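Serine--tRNA ligase, cytoplasmic (Candida albicans, PDB 3QO8) catalyses the two-step attachment of serine to tRNA(Ser), first activating the amino acid with ATP and then passing it to the acceptor end of the tRNA. Local coordinates at residues H154-Y164 against D288-H296. Numbering follows the deposited sequence.
Sequences HHEVLLRLDGY and DAWGIFRVH. With SSA (5'-O-(N-(L-seryl)-sulfamoyl)adenosine), chain B.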
loop_
_atom_site.group_PDB
_atom_site.type_symbol
_atom_site.label_atom_id
_atom_site.label_comp_id
_atom_site.label_asym_id
_atom_site.label_seq_id
_atom_site.Cartn_x
_atom_site.Cartn_y
_atom_site.Cartn_z
ATOM N N HIS A 154 -10.009 -13.900 18.877
ATOM C CA HIS A 154 -10.119 -13.671 17.445
ATOM C C HIS A 154 -8.999 -14.357 16.682
ATOM O O HIS A 154 -9.235 -14.916 15.615
ATOM C CB HIS A 154 -10.141 -12.177 17.126
ATOM C CG HIS A 154 -9.041 -11.401 17.781
ATOM N ND1 HIS A 154 -7.792 -11.254 17.215
ATOM C CD2 HIS A 154 -9.006 -10.716 18.947
ATOM C CE1 HIS A 154 -7.034 -10.511 18.002
ATOM N NE2 HIS A 154 -7.747 -10.173 19.062
ATOM N N HIS A 155 -7.780 -14.342 17.210
ATOM C CA HIS A 155 -6.691 -14.933 16.426
ATOM C C HIS A 155 -6.768 -16.464 16.372
ATOM O O HIS A 155 -6.389 -17.079 15.375
ATOM C CB HIS A 155 -5.311 -14.440 16.868
ATOM C CG HIS A 155 -4.911 -14.878 18.239
ATOM N ND1 HIS A 155 -4.204 -16.040 18.471
ATOM C CD2 HIS A 155 -5.090 -14.299 19.449
ATOM C CE1 HIS A 155 -3.980 -16.164 19.767
ATOM N NE2 HIS A 155 -4.506 -15.120 20.383
ATOM N N GLU A 156 -7.296 -17.068 17.432
ATOM C CA GLU A 156 -7.511 -18.511 17.468
ATOM C C GLU A 156 -8.610 -18.941 16.500
ATOM O O GLU A 156 -8.463 -19.919 15.769
ATOM C CB GLU A 156 -7.849 -18.962 18.904
ATOM C CG GLU A 156 -6.617 -19.005 19.814
ATOM C CD GLU A 156 -6.960 -19.170 21.300
ATOM O OE1 GLU A 156 -8.006 -18.657 21.737
ATOM O OE2 GLU A 156 -6.173 -19.805 22.035
ATOM N N VAL A 157 -9.721 -18.216 16.509
ATOM C CA VAL A 157 -10.768 -18.469 15.528
ATOM C C VAL A 157 -10.196 -18.386 14.112
ATOM O O VAL A 157 -10.367 -19.300 13.313
ATOM C CB VAL A 157 -11.915 -17.469 15.673
ATOM C CG1 VAL A 157 -12.962 -17.678 14.562
ATOM C CG2 VAL A 157 -12.558 -17.606 17.075
ATOM N N LEU A 158 -9.501 -17.296 13.807
ATOM C CA LEU A 158 -9.001 -17.097 12.449
ATOM C C LEU A 158 -8.030 -18.202 12.065
ATOM O O LEU A 158 -8.025 -18.648 10.931
ATOM C CB LEU A 158 -8.339 -15.727 12.299
ATOM C CG LEU A 158 -8.068 -15.215 10.879
ATOM C CD1 LEU A 158 -9.317 -15.300 9.976
ATOM C CD2 LEU A 158 -7.555 -13.783 10.962
ATOM N N LEU A 159 -7.215 -18.653 13.011
ATOM C CA LEU A 159 -6.320 -19.768 12.733
ATOM C C LEU A 159 -7.103 -21.062 12.467
ATOM O O LEU A 159 -6.806 -21.793 11.534
ATOM C CB LEU A 159 -5.343 -19.976 13.896
ATOM C CG LEU A 159 -4.121 -20.826 13.571
ATOM C CD1 LEU A 159 -3.287 -20.121 12.516
ATOM C CD2 LEU A 159 -3.298 -21.084 14.819
ATOM N N ARG A 160 -8.106 -21.359 13.288
ATOM C CA ARG A 160 -8.851 -22.603 13.104
ATOM C C ARG A 160 -9.592 -22.603 11.765
ATOM O O ARG A 160 -9.831 -23.662 11.182
ATOM C CB ARG A 160 -9.826 -22.846 14.273
ATOM C CG ARG A 160 -9.140 -23.217 15.585
ATOM C CD ARG A 160 -10.064 -24.069 16.453
ATOM N NE ARG A 160 -10.386 -25.339 15.806
ATOM C CZ ARG A 160 -11.296 -26.204 16.253
ATOM N NH1 ARG A 160 -11.980 -25.942 17.356
ATOM N NH2 ARG A 160 -11.519 -27.336 15.596
ATOM N N LEU A 161 -9.934 -21.412 11.273
ATOM C CA LEU A 161 -10.606 -21.274 9.983
ATOM C C LEU A 161 -9.625 -21.338 8.811
ATOM O O LEU A 161 -10.032 -21.340 7.650
ATOM C CB LEU A 161 -11.386 -19.953 9.921
ATOM C CG LEU A 161 -12.602 -19.836 10.848
ATOM C CD1 LEU A 161 -13.174 -18.418 10.845
ATOM C CD2 LEU A 161 -13.667 -20.853 10.447
ATOM N N ASP A 162 -8.335 -21.392 9.123
ATOM C CA ASP A 162 -7.297 -21.265 8.107
ATOM C C ASP A 162 -7.530 -19.972 7.312
ATOM O O ASP A 162 -7.499 -19.978 6.084
ATOM C CB ASP A 162 -7.309 -22.469 7.163
ATOM C CG ASP A 162 -6.066 -22.543 6.290
ATOM O OD1 ASP A 162 -4.997 -22.034 6.712
ATOM O OD2 ASP A 162 -6.162 -23.118 5.180
ATOM N N GLY A 163 -7.770 -18.872 8.019
ATOM C CA GLY A 163 -8.116 -17.617 7.371
ATOM C C GLY A 163 -7.003 -16.589 7.347
ATOM O O GLY A 163 -7.170 -15.484 6.833
ATOM N N TYR A 164 -5.868 -16.918 7.949
ATOM C CA TYR A 164 -4.704 -16.040 7.842
ATOM C C TYR A 164 -3.458 -16.815 8.184
ATOM O O TYR A 164 -3.546 -17.943 8.667
ATOM C CB TYR A 164 -4.851 -14.767 8.696
ATOM C CG TYR A 164 -4.344 -14.827 10.124
ATOM C CD1 TYR A 164 -3.541 -13.810 10.623
ATOM C CD2 TYR A 164 -4.696 -15.869 10.987
ATOM C CE1 TYR A 164 -3.075 -13.824 11.930
ATOM C CE2 TYR A 164 -4.232 -15.890 12.316
ATOM C CZ TYR A 164 -3.418 -14.861 12.773
ATOM O OH TYR A 164 -2.933 -14.848 14.071
ATOM N N ASP A 288 -1.085 -6.466 21.989
ATOM C CA ASP A 288 -1.905 -7.064 20.941
ATOM C C ASP A 288 -1.000 -7.794 19.948
ATOM O O ASP A 288 -1.042 -7.543 18.740
ATOM C CB ASP A 288 -2.744 -5.992 20.240
ATOM C CG ASP A 288 -3.486 -5.089 21.225
ATOM O OD1 ASP A 288 -4.114 -5.617 22.174
ATOM O OD2 ASP A 288 -3.428 -3.848 21.052
ATOM N N ALA A 289 -0.192 -8.708 20.483
ATOM C CA ALA A 289 0.899 -9.345 19.744
ATOM C C ALA A 289 0.452 -10.239 18.589
ATOM O O ALA A 289 1.049 -10.219 17.509
ATOM C CB ALA A 289 1.789 -10.134 20.705
ATOM N N TRP A 290 -0.587 -11.030 18.818
ATOM C CA TRP A 290 -1.016 -11.994 17.816
ATOM C C TRP A 290 -2.394 -11.635 17.263
ATOM O O TRP A 290 -3.223 -11.035 17.952
ATOM C CB TRP A 290 -0.991 -13.412 18.392
ATOM C CG TRP A 290 -0.404 -14.464 17.466
ATOM C CD1 TRP A 290 -0.948 -15.681 17.164
ATOM C CD2 TRP A 290 0.833 -14.388 16.736
ATOM N NE1 TRP A 290 -0.130 -16.367 16.297
ATOM C CE2 TRP A 290 0.969 -15.597 16.019
ATOM C CE3 TRP A 290 1.838 -13.421 16.621
ATOM C CZ2 TRP A 290 2.069 -15.862 15.199
ATOM C CZ3 TRP A 290 2.930 -13.687 15.802
ATOM C CH2 TRP A 290 3.035 -14.897 15.104
ATOM N N GLY A 291 -2.612 -11.986 16.002
ATOM C CA GLY A 291 -3.846 -11.660 15.311
ATOM C C GLY A 291 -3.708 -10.441 14.422
ATOM O O GLY A 291 -2.608 -9.889 14.266
ATOM N N ILE A 292 -4.827 -10.005 13.843
ATOM C CA ILE A 292 -4.822 -8.862 12.927
ATOM C C ILE A 292 -5.573 -7.693 13.565
ATOM O O ILE A 292 -6.176 -6.864 12.874
ATOM C CB ILE A 292 -5.455 -9.218 11.561
ATOM C CG1 ILE A 292 -6.856 -9.807 11.750
ATOM C CG2 ILE A 292 -4.564 -10.197 10.811
ATOM C CD1 ILE A 292 -7.584 -10.067 10.439
ATOM N N PHE A 293 -5.535 -7.642 14.893
ATOM C CA PHE A 293 -6.211 -6.592 15.640
ATOM C C PHE A 293 -5.409 -5.313 15.583
ATOM O O PHE A 293 -5.961 -4.239 15.383
ATOM C CB PHE A 293 -6.429 -7.011 17.108
ATOM C CG PHE A 293 -7.084 -5.938 17.949
ATOM C CD1 PHE A 293 -8.463 -5.901 18.101
ATOM C CD2 PHE A 293 -6.323 -4.956 18.561
ATOM C CE1 PHE A 293 -9.068 -4.913 18.868
ATOM C CE2 PHE A 293 -6.920 -3.964 19.323
ATOM C CZ PHE A 293 -8.300 -3.944 19.474
ATOM N N ARG A 294 -4.102 -5.429 15.782
ATOM C CA ARG A 294 -3.221 -4.279 15.714
ATOM C C ARG A 294 -2.052 -4.635 14.823
ATOM O O ARG A 294 -1.170 -5.396 15.231
ATOM C CB ARG A 294 -2.688 -3.886 17.101
ATOM C CG ARG A 294 -1.765 -2.673 17.025
ATOM C CD ARG A 294 -1.206 -2.250 18.390
ATOM N NE ARG A 294 -2.268 -1.827 19.287
ATOM C CZ ARG A 294 -2.881 -0.648 19.222
ATOM N NH1 ARG A 294 -2.531 0.238 18.294
ATOM N NH2 ARG A 294 -3.846 -0.355 20.088
ATOM N N VAL A 295 -2.057 -4.099 13.604
ATOM C CA VAL A 295 -1.069 -4.474 12.592
ATOM C C VAL A 295 -0.460 -3.238 11.954
ATOM O O VAL A 295 -0.853 -2.122 12.276
ATOM C CB VAL A 295 -1.707 -5.360 11.503
ATOM C CG1 VAL A 295 -2.003 -6.766 12.057
ATOM C CG2 VAL A 295 -2.986 -4.697 10.967
ATOM N N HIS A 296 0.509 -3.431 11.055
ATOM C CA HIS A 296 1.193 -2.300 10.415
ATOM C C HIS A 296 0.498 -1.845 9.127
ATOM O O HIS A 296 0.754 -0.750 8.646
ATOM C CB HIS A 296 2.655 -2.646 10.094
ATOM C CG HIS A 296 3.514 -2.808 11.313
ATOM N ND1 HIS A 296 3.775 -1.768 12.184
ATOM C CD2 HIS A 296 4.159 -3.888 11.812
ATOM C CE1 HIS A 296 4.536 -2.207 13.174
ATOM N NE2 HIS A 296 4.788 -3.486 12.968
HETATM N N10 SSA B . -9.250 8.952 10.314
HETATM C CA SSA B . -9.562 8.598 11.697
HETATM C CB SSA B . -10.954 7.972 11.777
HETATM O OG SSA B . -10.954 6.665 11.169
HETATM C C9 SSA B . -8.536 7.643 12.238
HETATM O O9 SSA B . -7.657 7.174 11.524
HETATM N N8 SSA B . -8.646 7.337 13.527
HETATM S S1 SSA B . -7.853 6.122 14.207
HETATM O O1S SSA B . -6.443 6.362 14.321
HETATM O O2S SSA B . -8.412 5.888 15.497
HETATM O "O5'" SSA B . -8.079 4.838 13.387
HETATM C "C5'" SSA B . -9.386 4.407 13.049
HETATM C "C4'" SSA B . -9.524 2.914 13.360
HETATM O "O4'" SSA B . -8.586 2.101 12.644
HETATM C "C3'" SSA B . -9.279 2.566 14.811
HETATM O "O3'" SSA B . -10.434 2.898 15.597
HETATM C "C2'" SSA B . -9.019 1.068 14.709
HETATM O "O2'" SSA B . -10.262 0.351 14.578
HETATM C "C1'" SSA B . -8.262 0.934 13.388
HETATM N N9 SSA B . -6.805 0.895 13.633
HETATM C C8 SSA B . -6.031 1.901 14.071
HETATM N N7 SSA B . -4.761 1.453 14.177
HETATM C C5 SSA B . -4.757 0.163 13.794
HETATM C C6 SSA B . -3.763 -0.791 13.685
HETATM N N6 SSA B . -2.496 -0.459 14.014
HETATM N N1 SSA B . -4.080 -2.033 13.252
HETATM C C2 SSA B . -5.342 -2.342 12.933
HETATM N N3 SSA B . -6.323 -1.435 13.018
HETATM C C4 SSA B . -6.050 -0.185 13.459
#
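The class II motif 2 loop, which joins antiparallel strands 269-278 and 297-307 and reads the adenine, leans through W290-F293 on one side of helix 154-160 and on Y164 just beyond it. The backbones come nearest at G291, which has no side chain: its CA lies 3.5 Å from H155 CB and meets the edge of the H154 ring, and Y164 OH also lies 3.5 Å from G291 CA. A chi1 of 67° sets H155 CG between its backbone N and carbonyl carbon, bringing one ring face under W290 CB. This CB sits over the ring centre in a CH-pi contact (4.1 Å to the centroid), and the indole turns its edge to the same face, the planes at 82° and CD1 3.5 Å from H155 ND1. W290 is exposed and poorly ordered, which makes its ring geometry less certain. Y164 OH lies over the indole face. Deeper in, I292 divides its branches: CD1 meets L158 CD2 at 3.8 Å, the two side chains crossing at about a right angle, while CG2 packs on Y164 CD1. The H154 and F293 rings barely overlap; H154 CE1 instead touches F293 CB. H154 ND1 is buried without a partner. Two residues on, V295 N donates an almost straight bond to N1 of the seryl-sulfamoyl adenosine (2.9 Å, 170°), and V295 O accepts from N6. Apolar and aromatic contacts thus dominate where the helix meets this adenine-binding loop.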